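Local atomic coordinates of nucleoporin nup120 (Schizosaccharomyces pombe, PDB entry 4GQ2), a protein that serves as a structural component of the nuclear pore complex, whose nucleoporins can also act as docking partners for transiently associated nuclear transport factors. Residues L50-K53 with E54-Y58; A177-S180 with T181-C185; P335-P338 with D339-I343. All blocks are in the same frame, centred on the assembly; numbering follows the deposited sequence.

Contact 1 of 3, residues L50-K53 with E54-Y58; sequences LFKK and ECVAY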
loop_
_atom_site.group_PDB
_atom_site.type_symbol
_atom_site.label_atom_id
_atom_site.label_comp_id
_atom_site.label_asym_id
_atom_site.label_seq_id
_atom_site.Cartn_x
_atom_site.Cartn_y
_atom_site.Cartn_z
ATOM N N LEU A 50 -18.814 -7.147 21.477
ATOM C CA LEU A 50 -19.315 -6.332 20.379
ATOM C C LEU A 50 -18.750 -6.851 19.052
ATOM O O LEU A 50 -19.488 -7.052 18.086
ATOM C CB LEU A 50 -18.889 -4.875 20.585
ATOM C CG LEU A 50 -19.766 -3.693 20.160
ATOM C CD1 LEU A 50 -18.872 -2.525 19.760
ATOM C CD2 LEU A 50 -20.731 -4.024 19.037
ATOM N N PHE A 51 -17.436 -7.063 19.020
ATOM C CA PHE A 51 -16.765 -7.586 17.841
ATOM C C PHE A 51 -17.347 -8.943 17.465
ATOM O O PHE A 51 -17.764 -9.146 16.323
ATOM C CB PHE A 51 -15.247 -7.688 18.069
ATOM C CG PHE A 51 -14.485 -8.081 16.839
ATOM C CD1 PHE A 51 -14.288 -7.167 15.807
ATOM C CD2 PHE A 51 -13.979 -9.363 16.699
ATOM C CE1 PHE A 51 -13.602 -7.531 14.657
ATOM C CE2 PHE A 51 -13.289 -9.734 15.549
ATOM C CZ PHE A 51 -13.100 -8.818 14.527
ATOM N N LYS A 52 -17.393 -9.848 18.443
ATOM C CA LYS A 52 -17.932 -11.198 18.251
ATOM C C LYS A 52 -19.369 -11.201 17.764
ATOM O O LYS A 52 -19.727 -11.974 16.868
ATOM C CB LYS A 52 -17.811 -12.025 19.534
ATOM C CG LYS A 52 -16.387 -12.454 19.864
ATOM C CD LYS A 52 -16.384 -13.535 20.932
ATOM C CE LYS A 52 -15.011 -13.685 21.566
ATOM N NZ LYS A 52 -14.926 -14.909 22.410
ATOM N N LYS A 53 -20.190 -10.323 18.332
ATOM C CA LYS A 53 -21.604 -10.294 17.980
ATOM C C LYS A 53 -21.785 -9.798 16.555
ATOM O O LYS A 53 -22.600 -10.339 15.806
ATOM C CB LYS A 53 -22.400 -9.429 18.957
ATOM C CG LYS A 53 -23.907 -9.557 18.813
ATOM C CD LYS A 53 -24.650 -8.672 19.798
ATOM C CE LYS A 53 -26.154 -8.799 19.604
ATOM N NZ LYS A 53 -26.903 -7.854 20.477
ATOM N N GLU A 54 -20.995 -8.796 16.176
ATOM C CA GLU A 54 -21.195 -8.089 14.906
ATOM C C GLU A 54 -20.349 -8.579 13.729
ATOM O O GLU A 54 -20.741 -8.380 12.585
ATOM C CB GLU A 54 -20.964 -6.584 15.084
ATOM C CG GLU A 54 -21.683 -5.967 16.279
ATOM C CD GLU A 54 -23.131 -5.595 16.010
ATOM O OE1 GLU A 54 -23.531 -5.526 14.831
ATOM O OE2 GLU A 54 -23.871 -5.357 16.990
ATOM N N CYS A 55 -19.201 -9.202 14.003
ATOM C CA CYS A 55 -18.179 -9.413 12.964
ATOM C C CYS A 55 -17.640 -10.828 12.851
ATOM O O CYS A 55 -16.898 -11.126 11.930
ATOM C CB CYS A 55 -16.996 -8.475 13.191
ATOM S SG CYS A 55 -17.467 -6.762 13.486
ATOM N N VAL A 56 -17.990 -11.689 13.798
ATOM C CA VAL A 56 -17.471 -13.045 13.813
ATOM C C VAL A 56 -18.621 -13.979 13.496
ATOM O O VAL A 56 -19.452 -14.255 14.357
ATOM C CB VAL A 56 -16.837 -13.404 15.177
ATOM C CG1 VAL A 56 -16.302 -14.823 15.163
ATOM C CG2 VAL A 56 -15.723 -12.422 15.534
ATOM N N ALA A 57 -18.664 -14.448 12.251
ATOM C CA ALA A 57 -19.714 -15.341 11.780
ATOM C C ALA A 57 -19.663 -16.663 12.544
ATOM O O ALA A 57 -18.587 -17.090 12.968
ATOM C CB ALA A 57 -19.578 -15.579 10.271
ATOM N N TYR A 58 -20.824 -17.290 12.736
ATOM C CA TYR A 58 -20.881 -18.621 13.359
ATOM C C TYR A 58 -21.227 -19.714 12.345
ATOM O O TYR A 58 -21.228 -20.906 12.676
ATOM C CB TYR A 58 -21.827 -18.655 14.570
ATOM C CG TYR A 58 -23.228 -18.160 14.298
ATOM C CD1 TYR A 58 -24.207 -19.011 13.791
ATOM C CD2 TYR A 58 -23.579 -16.842 14.564
ATOM C CE1 TYR A 58 -25.496 -18.556 13.546
ATOM C CE2 TYR A 58 -24.863 -16.378 14.327
ATOM C CZ TYR A 58 -25.815 -17.236 13.819
ATOM O OH TYR A 58 -27.083 -16.762 13.582
#
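Phe51 and Cys55, one turn apart on helix 46-55, show how the last turn of a helix can be packed on one flank and loose on the other. On the tight flank CB of Cys55 lies over a face of the Phe51 ring, 4.1 Å from its centroid, in a CH-pi contact, while the cysteine sulfur reaches the same ring obliquely. CG2 of Val56 comes to 3.6 Å from CE2 of Phe51, the two side chains crossing at about a right angle. The ring is placed for this by its first torsion (-174°), which sets CG opposite the backbone N. With alanine in place of Phe51, Cys55 CB and Val56 CG2 would probably lose the ring surface they share, opening a gap toward helix 434-443. Backbone bonds hold the turn: Cys55 N to Phe51 O at 2.7 Å, and Glu54 N to Leu50 O at 3.0 Å. Glu54 CG also touches Leu50 CD2 closely, at 3.5 Å, and its carboxylate goes on to Asn81 and, in a salt bridge, Lys453. The loose side is that of Lys53, which is exposed and extends away from the turn. Leu50 and Phe51 press on helix 434-443, Leu50 also on helix 453-459, and Ala57 and Tyr58 run on beside strand 73-79.

Contact 2 of 3, residues A177-S180 with T181-C185; sequences AAIS and TSEIC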
loop_
_atom_site.group_PDB
_atom_site.type_symbol
_atom_site.label_atom_id
_atom_site.label_comp_id
_atom_site.label_asym_id
_atom_site.label_seq_id
_atom_site.Cartn_x
_atom_site.Cartn_y
_atom_site.Cartn_z
ATOM N N ALA A 177 -31.706 -29.126 2.990
ATOM C CA ALA A 177 -31.139 -29.400 1.674
ATOM C C ALA A 177 -32.128 -28.955 0.606
ATOM O O ALA A 177 -33.176 -29.578 0.416
ATOM C CB ALA A 177 -30.786 -30.877 1.514
ATOM N N ALA A 178 -31.797 -27.853 -0.060
ATOM C CA ALA A 178 -32.556 -27.361 -1.202
ATOM C C ALA A 178 -32.663 -28.456 -2.259
ATOM O O ALA A 178 -31.669 -29.091 -2.613
ATOM C CB ALA A 178 -31.880 -26.128 -1.785
ATOM N N ILE A 179 -33.875 -28.686 -2.747
ATOM C CA ILE A 179 -34.104 -29.684 -3.792
ATOM C C ILE A 179 -34.179 -28.981 -5.144
ATOM O O ILE A 179 -33.750 -29.522 -6.165
ATOM C CB ILE A 179 -35.396 -30.496 -3.519
ATOM C CG1 ILE A 179 -35.270 -31.309 -2.221
ATOM C CG2 ILE A 179 -35.768 -31.385 -4.702
ATOM C CD1 ILE A 179 -33.983 -32.099 -2.079
ATOM N N SER A 180 -34.708 -27.759 -5.118
ATOM C CA SER A 180 -34.957 -26.960 -6.306
ATOM C C SER A 180 -35.291 -25.531 -5.889
ATOM O O SER A 180 -35.214 -25.180 -4.707
ATOM C CB SER A 180 -36.134 -27.543 -7.093
ATOM O OG SER A 180 -37.345 -27.389 -6.369
ATOM N N THR A 181 -35.688 -24.720 -6.865
ATOM C CA THR A 181 -36.093 -23.340 -6.614
ATOM C C THR A 181 -37.457 -23.229 -5.943
ATOM O O THR A 181 -37.904 -22.131 -5.627
ATOM C CB THR A 181 -36.086 -22.489 -7.903
ATOM O OG1 THR A 181 -36.550 -23.275 -9.010
ATOM C CG2 THR A 181 -34.683 -21.983 -8.192
ATOM N N SER A 182 -38.115 -24.361 -5.715
ATOM C CA SER A 182 -39.422 -24.347 -5.067
ATOM C C SER A 182 -39.567 -25.433 -4.004
ATOM O O SER A 182 -40.539 -25.438 -3.244
ATOM C CB SER A 182 -40.536 -24.465 -6.110
ATOM O OG SER A 182 -40.484 -25.721 -6.768
ATOM N N GLU A 183 -38.594 -26.339 -3.943
ATOM C CA GLU A 183 -38.639 -27.460 -3.002
ATOM C C GLU A 183 -37.416 -27.512 -2.101
ATOM O O GLU A 183 -36.286 -27.343 -2.556
ATOM C CB GLU A 183 -38.790 -28.791 -3.750
ATOM C CG GLU A 183 -40.135 -28.988 -4.441
ATOM C CD GLU A 183 -40.052 -29.948 -5.615
ATOM O OE1 GLU A 183 -39.395 -29.610 -6.628
ATOM O OE2 GLU A 183 -40.651 -31.040 -5.525
ATOM N N ILE A 184 -37.661 -27.753 -0.820
ATOM C CA ILE A 184 -36.599 -27.932 0.165
ATOM C C ILE A 184 -36.982 -28.999 1.197
ATOM O O ILE A 184 -38.150 -29.142 1.556
ATOM C CB ILE A 184 -36.235 -26.594 0.865
ATOM C CG1 ILE A 184 -35.088 -26.793 1.860
ATOM C CG2 ILE A 184 -37.449 -25.978 1.556
ATOM C CD1 ILE A 184 -34.153 -25.615 1.964
ATOM N N CYS A 185 -35.991 -29.757 1.651
ATOM C CA CYS A 185 -36.172 -30.690 2.750
ATOM C C CYS A 185 -35.562 -30.147 4.029
ATOM O O CYS A 185 -34.480 -29.562 4.014
ATOM C CB CYS A 185 -35.543 -32.039 2.424
ATOM S SG CYS A 185 -36.335 -32.891 1.048
#
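The backbones of Ala177-Ala178 and Ile184-Cys185 run antiparallel, Ala177 with Cys185 forming a hydrogen-bonded pair, reciprocal through Ala177 N to Cys185 O (3.0 Å) and Cys185 N to Ala177 O (3.1 Å), and Ala178 with Ile184 a non-hydrogen-bonded one. Nearer the turn, Glu183 O accepts from Ile179 N at 2.8 Å and Ser180 N at 3.0 Å, so one carbonyl oxygen serves two amides where the regular ladder stops. Ser180 supplies the polar fastening of the turn. Its OG takes a nearly straight bond from Ser182 N (3.2 Å, 164°) and a weak one from Glu183 N, and gives its own proton to Glu183 OE1 at 3.0 Å, meeting the carboxylate on its anti side, 16° out of plane. The hydroxyl is put there by a first torsion of 68°, which tucks it between the backbone N and the carbonyl carbon. One side-chain oxygen thus ties two backbone amides and a carboxylate into the bend. Beside this polar end the packing is apolar: Ile179 CG1 reaches Cys185 SG at 3.8 Å, and the same isoleucine crosses Glu183 at a slant, CB to CB. On the sheet face that carries Ala178 and Ile184, Ile184 CD1 touches Ala178 CB only loosely, at 4.4 Å. This beta hairpin forms the first two strands of a four-stranded antiparallel propeller blade. Ile184 bonds through its backbone to Ile196 of strand 193-199, Thr181 and Ile184 pack on strands 115-121 and 126-133 of the adjacent four-stranded sheet, and Ile179 and Cys185 meet Leu264 from a loop.

Contact 3 of 3, residues P335-P338 with D339-I343; sequences PSLP and DDEFI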
loop_
_atom_site.group_PDB
_atom_site.type_symbol
_atom_site.label_atom_id
_atom_site.label_comp_id
_atom_site.label_asym_id
_atom_site.label_seq_id
_atom_site.Cartn_x
_atom_site.Cartn_y
_atom_site.Cartn_z
ATOM N N PRO A 335 -6.373 -40.265 7.939
ATOM C CA PRO A 335 -5.700 -38.969 7.924
ATOM C C PRO A 335 -4.329 -39.050 8.570
ATOM O O PRO A 335 -4.103 -39.896 9.436
ATOM C CB PRO A 335 -6.615 -38.078 8.781
ATOM C CG PRO A 335 -7.939 -38.761 8.777
ATOM C CD PRO A 335 -7.612 -40.224 8.736
ATOM N N SER A 336 -3.426 -38.174 8.143
ATOM C CA SER A 336 -2.128 -38.031 8.784
ATOM C C SER A 336 -2.331 -37.418 10.166
ATOM O O SER A 336 -3.438 -36.988 10.504
ATOM C CB SER A 336 -1.228 -37.132 7.946
ATOM O OG SER A 336 -1.633 -37.146 6.589
ATOM N N LEU A 337 -1.269 -37.382 10.960
ATOM C CA LEU A 337 -1.323 -36.769 12.281
ATOM C C LEU A 337 -1.378 -35.235 12.184
ATOM O O LEU A 337 -0.516 -34.625 11.545
ATOM C CB LEU A 337 -0.127 -37.221 13.137
ATOM C CG LEU A 337 1.315 -36.946 12.674
ATOM C CD1 LEU A 337 2.246 -36.762 13.864
ATOM C CD2 LEU A 337 1.844 -38.021 11.729
ATOM N N PRO A 338 -2.429 -34.609 12.757
ATOM C CA PRO A 338 -2.278 -33.202 13.101
ATOM C C PRO A 338 -1.258 -33.045 14.226
ATOM O O PRO A 338 -1.042 -33.979 14.997
ATOM C CB PRO A 338 -3.682 -32.806 13.560
ATOM C CG PRO A 338 -4.573 -33.664 12.732
ATOM C CD PRO A 338 -3.855 -34.989 12.690
ATOM N N ASP A 339 -0.655 -31.865 14.305
ATOM C CA ASP A 339 0.556 -31.612 15.098
ATOM C C ASP A 339 0.585 -32.113 16.553
ATOM O O ASP A 339 1.076 -33.214 16.816
ATOM C CB ASP A 339 0.888 -30.122 15.037
ATOM C CG ASP A 339 -0.348 -29.262 15.074
ATOM O OD1 ASP A 339 -0.931 -29.113 16.170
ATOM O OD2 ASP A 339 -0.747 -28.757 14.005
ATOM N N ASP A 340 0.077 -31.311 17.488
ATOM C CA ASP A 340 0.274 -31.578 18.918
ATOM C C ASP A 340 -0.894 -32.308 19.586
ATOM O O ASP A 340 -1.712 -31.695 20.273
ATOM C CB ASP A 340 0.611 -30.281 19.667
ATOM C CG ASP A 340 2.063 -29.865 19.495
ATOM O OD1 ASP A 340 2.961 -30.708 19.714
ATOM O OD2 ASP A 340 2.311 -28.689 19.152
ATOM N N GLU A 341 -0.940 -33.625 19.405
ATOM C CA GLU A 341 -2.060 -34.440 19.889
ATOM C C GLU A 341 -2.046 -34.765 21.393
ATOM O O GLU A 341 -2.064 -35.931 21.806
ATOM C CB GLU A 341 -2.220 -35.694 19.030
ATOM C CG GLU A 341 -2.656 -35.392 17.603
ATOM C CD GLU A 341 -2.050 -36.340 16.581
ATOM O OE1 GLU A 341 -1.012 -36.968 16.878
ATOM O OE2 GLU A 341 -2.603 -36.445 15.467
ATOM N N PHE A 342 -1.981 -33.711 22.199
ATOM C CA PHE A 342 -2.446 -33.744 23.585
ATOM C C PHE A 342 -3.434 -32.587 23.786
ATOM O O PHE A 342 -3.999 -32.409 24.869
ATOM C CB PHE A 342 -1.297 -33.731 24.607
ATOM C CG PHE A 342 -0.044 -33.052 24.127
ATOM C CD1 PHE A 342 0.097 -31.669 24.215
ATOM C CD2 PHE A 342 1.008 -33.800 23.606
ATOM C CE1 PHE A 342 1.257 -31.044 23.779
ATOM C CE2 PHE A 342 2.170 -33.181 23.169
ATOM C CZ PHE A 342 2.295 -31.802 23.256
ATOM N N ILE A 343 -3.617 -31.808 22.717
ATOM C CA ILE A 343 -4.772 -30.917 22.544
ATOM C C ILE A 343 -5.658 -31.474 21.416
ATOM O O ILE A 343 -5.137 -32.004 20.427
ATOM C CB ILE A 343 -4.373 -29.441 22.273
ATOM C CG1 ILE A 343 -3.336 -29.316 21.148
ATOM C CG2 ILE A 343 -3.859 -28.781 23.544
ATOM C CD1 ILE A 343 -3.918 -29.022 19.778
#
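A surface contact between residues of one irregular loop joins Pro338 and Leu337 to Glu341, in the connection between strand 324-328 and strand 346-354. It is chiefly a matter of van der Waals touch around a carboxylate. Glu341 folds back over the preceding residues: its CB already points toward them, and a first torsion of -67° sets CG anti to the carbonyl carbon. OE2 thereby comes to 3.4 Å from CD of the Pro338 ring and 3.5 Å from CB of Leu337. The two side chains of Pro338 and Glu341 slant across one another. Pro338 O also lies 3.0 Å from Glu341 OE2; both are acceptors, so this approach is no bond, and OE2 is hydrogen-bonded instead to His307 NE2, outside the loop. Further along, the backbone is braced by Asp339, whose OD1 receives Asp340 N at 2.8 Å. Although most of the loop is exposed, Pro338 is buried and packs on His307 and Trp345. Asp340 O accepts from both Ile343 N and Phe342 N, and the bond from Phe342 N, 2.8 Å long, closes an inverse gamma turn centred on Glu341, a tight turn within a longer loop that leads from one propeller sheet to the next.

In the fold
The three contacts are local and lie far from one another: centres of contacts 1 and 2, and of contacts 1 and 3, are 29 Å apart, and none touches another. They follow in series along the chain and hold different elements. Contact 1 and contact 2 are partly buried, and contact 3 is a surface contact. Their chemistry follows their places. Contact 1 is helical, with aromatic, sulfur and aliphatic packing against neighbouring helices and a loop; contact 2 is where the backbone ladder and a serine hydroxyl do most of the work; contact 3 depends on a carboxylate held by an outside histidine. Contacts 2 and 3 both belong to the beta-propeller, at a blade hairpin and an inter-sheet loop.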